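AvmM (Streptomyces sp. NBRC 109436, PDB 7FE6) catalyses macrocyclization through dehydration and Michael-type addition in the biosynthesis of alchivemycin A. Local coordinates at residues P99-P102 with G106-I109; L72-F77 with Q89-A94; P10-R13 with F18-N21. All coordinates share one frame; numbering follows the deposited sequence.

Contact 1: residues P99-P102 with G106-I109; sequences PQFP and GVHI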
loop_
_atom_site.group_PDB
_atom_site.type_symbol
_atom_site.label_atom_id
_atom_site.label_comp_id
_atom_site.label_asym_id
_atom_site.label_seq_id
_atom_site.Cartn_x
_atom_site.Cartn_y
_atom_site.Cartn_z
ATOM N N PRO A 99 9.100 12.093 23.814
ATOM C CA PRO A 99 7.649 11.899 23.696
ATOM C C PRO A 99 6.916 13.155 23.267
ATOM O O PRO A 99 7.260 14.257 23.693
ATOM C CB PRO A 99 7.237 11.482 25.115
ATOM C CG PRO A 99 8.446 10.850 25.704
ATOM C CD PRO A 99 9.636 11.529 25.074
ATOM N N GLN A 100 5.966 13.009 22.353
ATOM C CA GLN A 100 5.126 14.108 21.900
ATOM C C GLN A 100 3.681 13.776 22.239
ATOM O O GLN A 100 3.267 12.620 22.153
ATOM C CB GLN A 100 5.278 14.353 20.399
ATOM C CG GLN A 100 6.691 14.682 19.947
ATOM C CD GLN A 100 7.194 15.983 20.527
ATOM O OE1 GLN A 100 6.554 17.028 20.365
ATOM N NE2 GLN A 100 8.329 15.928 21.231
ATOM N N PHE A 101 2.922 14.781 22.660
ATOM C CA PHE A 101 1.577 14.567 23.183
ATOM C C PHE A 101 0.643 15.443 22.367
ATOM O O PHE A 101 0.413 16.613 22.715
ATOM C CB PHE A 101 1.504 14.893 24.671
ATOM C CG PHE A 101 2.443 14.071 25.523
ATOM C CD1 PHE A 101 3.757 14.482 25.728
ATOM C CD2 PHE A 101 2.020 12.892 26.112
ATOM C CE1 PHE A 101 4.629 13.730 26.515
ATOM C CE2 PHE A 101 2.883 12.131 26.893
ATOM C CZ PHE A 101 4.187 12.551 27.099
ATOM N N PRO A 102 0.078 14.906 21.282
ATOM C CA PRO A 102 -0.821 15.697 20.442
ATOM C C PRO A 102 -2.033 16.163 21.226
ATOM O O PRO A 102 -2.441 15.538 22.209
ATOM C CB PRO A 102 -1.218 14.720 19.330
ATOM C CG PRO A 102 -0.133 13.693 19.321
ATOM C CD PRO A 102 0.286 13.553 20.737
ATOM N N GLY A 106 -3.168 11.162 23.260
ATOM C CA GLY A 106 -2.140 10.166 23.055
ATOM C C GLY A 106 -0.716 10.640 23.284
ATOM O O GLY A 106 -0.415 11.646 23.938
ATOM N N VAL A 107 0.191 9.835 22.733
ATOM C CA VAL A 107 1.625 10.092 22.743
ATOM C C VAL A 107 2.193 9.445 21.487
ATOM O O VAL A 107 1.646 8.460 20.979
ATOM C CB VAL A 107 2.314 9.546 24.018
ATOM C CG1 VAL A 107 2.164 8.030 24.107
ATOM C CG2 VAL A 107 3.778 9.938 24.044
ATOM N N HIS A 108 3.282 10.012 20.963
ATOM C CA HIS A 108 3.993 9.335 19.889
ATOM C C HIS A 108 5.496 9.436 20.104
ATOM O O HIS A 108 6.003 10.392 20.698
ATOM C CB HIS A 108 3.566 9.859 18.503
ATOM C CG HIS A 108 4.045 11.239 18.162
ATOM N ND1 HIS A 108 5.369 11.531 17.910
ATOM C CD2 HIS A 108 3.366 12.397 17.978
ATOM C CE1 HIS A 108 5.489 12.809 17.596
ATOM N NE2 HIS A 108 4.289 13.361 17.640
ATOM N N ILE A 109 6.198 8.396 19.669
ATOM C CA ILE A 109 7.637 8.267 19.873
ATOM C C ILE A 109 8.268 8.231 18.482
ATOM O O ILE A 109 8.097 7.251 17.740
ATOM C CB ILE A 109 8.006 7.003 20.670
ATOM C CG1 ILE A 109 7.177 6.860 21.953
ATOM C CG2 ILE A 109 9.472 7.041 21.046
ATOM C CD1 ILE A 109 7.266 8.019 22.873
#
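The imidazole of H108 rests against the aliphatic start of Q100, whose CB lies over one ring face 3.4 Å from the H108 ring centroid, displaced toward the CE1–NE2 rim. Q100 CG follows the same rim, 3.2 Å from H108 CE1. The imidazole reaches this place because H108 CG sits between its own backbone N and carbonyl carbon (chi1 72°), which brings the ring back toward P99-P102. P102 meets the ring differently: its CG approaches the edge close to the ring plane, 4.0 Å from H108 CD2. Beyond CG the Q100 chain folds at chi2 (-64°), and its amide leaves the contact to donate from NE2 to the carbonyl of D98. A serine in place of H108 would probably take away the ring face under Q100 CB and the edge beside P102 CG, opening a gap between loop and strand.

Beneath these side chains, Q100 and H108 form an antiparallel hydrogen-bonded pair. Q100 N donates to H108 O at 3.1 Å and H108 N to Q100 O at 2.9 Å. V107 CG2 covers one face of the F101 ring near its rim, 3.7 Å from F101 CE2, the two side chains running side by side. The same methyl touches P99 CB, which also meets I109 CD1 at 4.1 Å. On its other side the strand pairs with 57-66, through backbone bonds of V107 with F66 and I109 with I64. The directional bonds between loop and strand come from the backbone, while the side chains add carbon contacts, with the histidine ring serving Q100 as a flat platform.

Contact 2: residues L72-F77 with Q89-A94; sequences LRREDF and QEQDPA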
loop_
_atom_site.group_PDB
_atom_site.type_symbol
_atom_site.label_atom_id
_atom_site.label_comp_id
_atom_site.label_asym_id
_atom_site.label_seq_id
_atom_site.Cartn_x
_atom_site.Cartn_y
_atom_site.Cartn_z
ATOM N N LEU A 72 3.046 5.535 26.769
ATOM C CA LEU A 72 4.041 4.838 25.956
ATOM C C LEU A 72 5.371 5.598 25.920
ATOM O O LEU A 72 5.406 6.828 25.803
ATOM C CB LEU A 72 3.504 4.629 24.532
ATOM C CG LEU A 72 4.420 4.036 23.451
ATOM C CD1 LEU A 72 4.754 2.587 23.773
ATOM C CD2 LEU A 72 3.787 4.142 22.053
ATOM N N ARG A 73 6.473 4.869 26.078
ATOM C CA ARG A 73 7.813 5.431 25.920
ATOM C C ARG A 73 8.634 4.556 24.977
ATOM O O ARG A 73 8.256 3.426 24.672
ATOM C CB ARG A 73 8.524 5.562 27.275
ATOM C CG ARG A 73 7.785 6.457 28.230
ATOM C CD ARG A 73 7.723 7.904 27.740
ATOM N NE ARG A 73 6.992 8.732 28.702
ATOM C CZ ARG A 73 5.709 9.064 28.581
ATOM N NH1 ARG A 73 5.013 8.673 27.505
ATOM N NH2 ARG A 73 5.125 9.800 29.523
ATOM N N ARG A 74 9.801 5.069 24.562
ATOM C CA ARG A 74 10.688 4.309 23.676
ATOM C C ARG A 74 11.026 2.941 24.260
ATOM O O ARG A 74 11.145 1.947 23.525
ATOM C CB ARG A 74 11.972 5.110 23.403
ATOM C CG ARG A 74 13.060 4.344 22.642
ATOM C CD ARG A 74 12.587 3.837 21.271
ATOM N NE ARG A 74 13.649 3.121 20.568
ATOM C CZ ARG A 74 13.923 1.828 20.737
ATOM N NH1 ARG A 74 13.204 1.100 21.585
ATOM N NH2 ARG A 74 14.921 1.261 20.060
ATOM N N GLU A 75 11.195 2.893 25.587
ATOM C CA GLU A 75 11.556 1.700 26.345
ATOM C C GLU A 75 10.503 0.597 26.320
ATOM O O GLU A 75 10.843 -0.556 26.599
ATOM C CB GLU A 75 11.827 2.097 27.811
ATOM C CG GLU A 75 13.086 2.958 28.041
ATOM C CD GLU A 75 12.988 4.356 27.425
ATOM O OE1 GLU A 75 11.987 5.061 27.723
ATOM O OE2 GLU A 75 13.900 4.731 26.622
ATOM N N ASP A 76 9.247 0.902 25.989
ATOM C CA ASP A 76 8.180 -0.097 26.082
ATOM C C ASP A 76 8.142 -1.032 24.881
ATOM O O ASP A 76 7.257 -1.903 24.805
ATOM C CB ASP A 76 6.810 0.572 26.212
ATOM C CG ASP A 76 6.660 1.340 27.491
ATOM O OD1 ASP A 76 7.044 0.802 28.554
ATOM O OD2 ASP A 76 6.175 2.495 27.415
ATOM N N PHE A 77 9.041 -0.839 23.924
ATOM C CA PHE A 77 9.111 -1.701 22.764
ATOM C C PHE A 77 10.566 -1.912 22.364
ATOM O O PHE A 77 11.467 -1.161 22.747
ATOM C CB PHE A 77 8.273 -1.135 21.610
ATOM C CG PHE A 77 8.621 0.284 21.205
ATOM C CD1 PHE A 77 9.555 0.531 20.200
ATOM C CD2 PHE A 77 7.962 1.368 21.777
ATOM C CE1 PHE A 77 9.845 1.828 19.805
ATOM C CE2 PHE A 77 8.252 2.666 21.376
ATOM C CZ PHE A 77 9.193 2.892 20.379
ATOM N N GLN A 89 20.673 -3.793 12.983
ATOM C CA GLN A 89 21.150 -3.068 14.157
ATOM C C GLN A 89 19.953 -2.753 15.032
ATOM O O GLN A 89 18.805 -2.747 14.577
ATOM C CB GLN A 89 21.872 -1.763 13.806
ATOM C CG GLN A 89 20.984 -0.857 12.969
ATOM C CD GLN A 89 21.643 0.413 12.558
ATOM O OE1 GLN A 89 22.181 1.143 13.385
ATOM N NE2 GLN A 89 21.599 0.699 11.279
ATOM N N GLU A 90 20.241 -2.506 16.302
ATOM C CA GLU A 90 19.208 -2.057 17.213
ATOM C C GLU A 90 19.050 -0.554 17.080
ATOM O O GLU A 90 20.040 0.181 17.057
ATOM C CB GLU A 90 19.556 -2.413 18.647
ATOM C CG GLU A 90 18.372 -2.235 19.539
ATOM C CD GLU A 90 18.639 -2.688 20.954
ATOM O OE1 GLU A 90 19.837 -2.918 21.289
ATOM O OE2 GLU A 90 17.643 -2.825 21.713
ATOM N N GLN A 91 17.811 -0.099 16.965
ATOM C CA GLN A 91 17.572 1.332 16.890
ATOM C C GLN A 91 18.057 1.993 18.179
ATOM O O GLN A 91 17.898 1.448 19.272
ATOM C CB GLN A 91 16.087 1.608 16.649
ATOM C CG GLN A 91 15.782 3.020 16.166
ATOM C CD GLN A 91 15.905 4.051 17.278
ATOM O OE1 GLN A 91 15.732 3.727 18.461
ATOM N NE2 GLN A 91 16.208 5.302 16.908
ATOM N N ASP A 92 18.663 3.173 18.034
ATOM C CA ASP A 92 19.331 3.880 19.127
ATOM C C ASP A 92 18.329 4.743 19.897
ATOM O O ASP A 92 17.779 5.693 19.324
ATOM C CB ASP A 92 20.449 4.731 18.546
ATOM C CG ASP A 92 21.345 5.361 19.601
ATOM O OD1 ASP A 92 20.992 5.389 20.809
ATOM O OD2 ASP A 92 22.460 5.789 19.201
ATOM N N PRO A 93 18.077 4.474 21.182
ATOM C CA PRO A 93 17.105 5.312 21.914
ATOM C C PRO A 93 17.488 6.781 21.913
ATOM O O PRO A 93 16.603 7.648 21.948
ATOM C CB PRO A 93 17.121 4.728 23.337
ATOM C CG PRO A 93 17.738 3.378 23.209
ATOM C CD PRO A 93 18.690 3.448 22.043
ATOM N N ALA A 94 18.795 7.075 21.907
ATOM C CA ALA A 94 19.291 8.444 21.815
ATOM C C ALA A 94 19.038 9.081 20.449
ATOM O O ALA A 94 19.045 10.312 20.350
ATOM C CB ALA A 94 20.786 8.478 22.123
HETATM O O HOH W 1 14.999 -1.818 21.323
#
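R74 crosses to Q91 with its guanidinium and to P93 with the carbons nearer its backbone. Its CB points toward 89-94, and CG, anti to the backbone N (chi1 172°), comes 4.1 Å from P93 CB in plain apolar packing. A bend at chi2 (59°) then turns the chain, and CD carries it on, nearly straight, to NE. From there the grip is side-on: R74 NE donates to Q91 OE1 at 3.0 Å, and R74 NH2 donates to that same Q91 OE1, also at 3.0 Å. The oxygen lies almost in the guanidinium plane, whereas the amide plane is turned 51° from it. Accordingly the NH2 bond falls on a lone pair of the carbonyl, while NE approaches tilted from the carbonyl plane. NH2 also makes a weak bond of 3.3 Å to a water, which in turn donates to E90 OE2 at 2.9 Å, so the glutamate is linked to the arginine through solvent. NH1, the remaining tip nitrogen, lies 3.1 Å from F77 O.

The same Q91 amide is held through its nitrogen, since NE2 donates to the carbonyl of Q112; this probably fixes which amide atom faces R74. After Q91, D92 OD1 accepts from A94 N, an Asx turn that shapes the chain beside P93.

The R74 side chain packs on L79 of strand 77-83 and on I109 and C111 of strand 107-113, the latter an outermost strand of the second large sheet. F77 of the first sheet meanwhile touches I64 of the second. An arginine from a short 3-10 turn, bridging a connection between sheets to an edge strand's loop, fits the border of a two-sheet β-sandwich.

Contact 3: residues P10-R13 with F18-N21; sequences PVYR and FRVN
The Y12 ring has the R19 guanidinium above one face and the backbone N of V20 at its edge, near the ring plane. The guanidinium is distant, with R19 CZ 5.0 Å from the Y12 ring centroid and its plane 54° from the ring, a cation-pi attraction that is weak at most. Closer contact comes from R19 CB, which approaches Y12 CG obliquely at 3.7 Å. N21 sets its CB 3.8 Å from Y12 CE1, and its amide is turned almost perpendicular to the ring (80°). Beyond it, P10 CB touches N21 ND2 at 3.5 Å. Both polar tips converge on Y55: N21 ND2 donates to its hydroxyl and Y12 OH is bonded to it, while Y12 OH also meets D163.

R13 and V20 form an antiparallel hydrogen-bonded pair, R13 N to V20 O at 2.9 Å and V20 N to R13 O at 3.0 Å. Their side chains run alongside each other, R13 CG 3.6 Å from V20 CB; a chi1 of 71° lays the start of the arginine chain along the valine. From there R13 NH2 reaches E132 of the second subunit in a salt bridge. The small N-terminal hairpin is therefore closed by backbone bonds, and its polar tips tie it outward, to the body of the chain and to a neighbouring subunit.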
loop_
_atom_site.group_PDB
_atom_site.type_symbol
_atom_site.label_atom_id
_atom_site.label_comp_id
_atom_site.label_asym_id
_atom_site.label_seq_id
_atom_site.Cartn_x
_atom_site.Cartn_y
_atom_site.Cartn_z
ATOM N N PRO A 10 13.742 22.072 -5.538
ATOM C CA PRO A 10 12.433 21.464 -5.286
ATOM C C PRO A 10 11.524 22.396 -4.502
ATOM O O PRO A 10 11.961 23.309 -3.804
ATOM C CB PRO A 10 12.782 20.223 -4.460
ATOM C CG PRO A 10 13.986 20.641 -3.673
ATOM C CD PRO A 10 14.752 21.622 -4.557
ATOM N N VAL A 11 10.240 22.089 -4.548
ATOM C CA VAL A 11 9.221 22.913 -3.914
ATOM C C VAL A 11 8.817 22.276 -2.590
ATOM O O VAL A 11 8.610 21.055 -2.513
ATOM C CB VAL A 11 8.000 23.070 -4.843
ATOM C CG1 VAL A 11 6.777 23.554 -4.067
ATOM C CG2 VAL A 11 8.335 23.976 -6.026
ATOM N N TYR A 12 8.715 23.092 -1.544
ATOM C CA TYR A 12 8.305 22.623 -0.231
ATOM C C TYR A 12 6.953 23.219 0.132
ATOM O O TYR A 12 6.560 24.272 -0.369
ATOM C CB TYR A 12 9.346 22.970 0.834
ATOM C CG TYR A 12 10.659 22.264 0.626
ATOM C CD1 TYR A 12 10.836 20.954 1.060
ATOM C CD2 TYR A 12 11.720 22.900 0.003
ATOM C CE1 TYR A 12 12.037 20.294 0.869
ATOM C CE2 TYR A 12 12.930 22.256 -0.186
ATOM C CZ TYR A 12 13.089 20.950 0.248
ATOM O OH TYR A 12 14.300 20.307 0.060
ATOM N N ARG A 13 6.231 22.521 0.999
ATOM C CA ARG A 13 5.035 23.050 1.635
ATOM C C ARG A 13 5.348 23.291 3.104
ATOM O O ARG A 13 6.239 22.654 3.674
ATOM C CB ARG A 13 3.854 22.083 1.451
ATOM C CG ARG A 13 3.965 20.807 2.267
ATOM C CD ARG A 13 2.847 19.773 2.013
ATOM N NE ARG A 13 1.526 20.154 2.508
ATOM C CZ ARG A 13 0.418 19.434 2.331
ATOM N NH1 ARG A 13 0.455 18.271 1.681
ATOM N NH2 ARG A 13 -0.729 19.866 2.833
ATOM N N PHE A 18 7.783 23.409 9.288
ATOM C CA PHE A 18 8.688 22.502 8.602
ATOM C C PHE A 18 8.433 22.507 7.105
ATOM O O PHE A 18 7.316 22.749 6.639
ATOM C CB PHE A 18 8.519 21.081 9.143
ATOM C CG PHE A 18 8.723 20.969 10.628
ATOM C CD1 PHE A 18 10.001 20.945 11.170
ATOM C CD2 PHE A 18 7.638 20.926 11.486
ATOM C CE1 PHE A 18 10.190 20.857 12.542
ATOM C CE2 PHE A 18 7.822 20.840 12.854
ATOM C CZ PHE A 18 9.098 20.807 13.382
ATOM N N ARG A 19 9.489 22.233 6.356
ATOM C CA ARG A 19 9.404 22.154 4.910
ATOM C C ARG A 19 9.226 20.697 4.508
ATOM O O ARG A 19 9.940 19.810 4.995
ATOM C CB ARG A 19 10.648 22.761 4.264
ATOM C CG ARG A 19 10.773 24.262 4.505
ATOM C CD ARG A 19 11.971 24.825 3.781
ATOM N NE ARG A 19 13.225 24.431 4.422
ATOM C CZ ARG A 19 14.400 24.404 3.797
ATOM N NH1 ARG A 19 14.476 24.725 2.510
ATOM N NH2 ARG A 19 15.498 24.040 4.448
ATOM N N VAL A 20 8.282 20.456 3.608
ATOM C CA VAL A 20 7.873 19.105 3.267
ATOM C C VAL A 20 7.858 18.974 1.751
ATOM O O VAL A 20 7.170 19.736 1.061
ATOM C CB VAL A 20 6.500 18.758 3.868
ATOM C CG1 VAL A 20 5.961 17.493 3.252
ATOM C CG2 VAL A 20 6.606 18.635 5.390
ATOM N N ASN A 21 8.631 18.023 1.239
ATOM C CA ASN A 21 8.617 17.649 -0.168
ATOM C C ASN A 21 7.828 16.352 -0.292
ATOM O O ASN A 21 8.319 15.281 0.078
ATOM C CB ASN A 21 10.034 17.491 -0.700
ATOM C CG ASN A 21 10.063 17.352 -2.200
ATOM O OD1 ASN A 21 9.044 17.053 -2.817
ATOM N ND2 ASN A 21 11.230 17.539 -2.797
#

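In the fold
Contacts 1 and 2 are both partly buried and adjoin: R73 packs on P99 and F101, and L72 on V107 and I109, so the 72-77 turn lies against strand 107-113. Contact 3 is a surface feature, on the opposite side of the chain's centre from contact 2; its nearest atoms lie about 8 Å from contact 1 and about 16 Å from contact 2. Contacts 1 and 3 each rest on one antiparallel backbone bridge, laying a loop along an edge strand in the first and closing a short hairpin in the other. Contact 2 relies instead on an arginine–amide grip, with a weak water link beside it. Contact 3 also reaches another subunit, whereas no other chain touches contact 1.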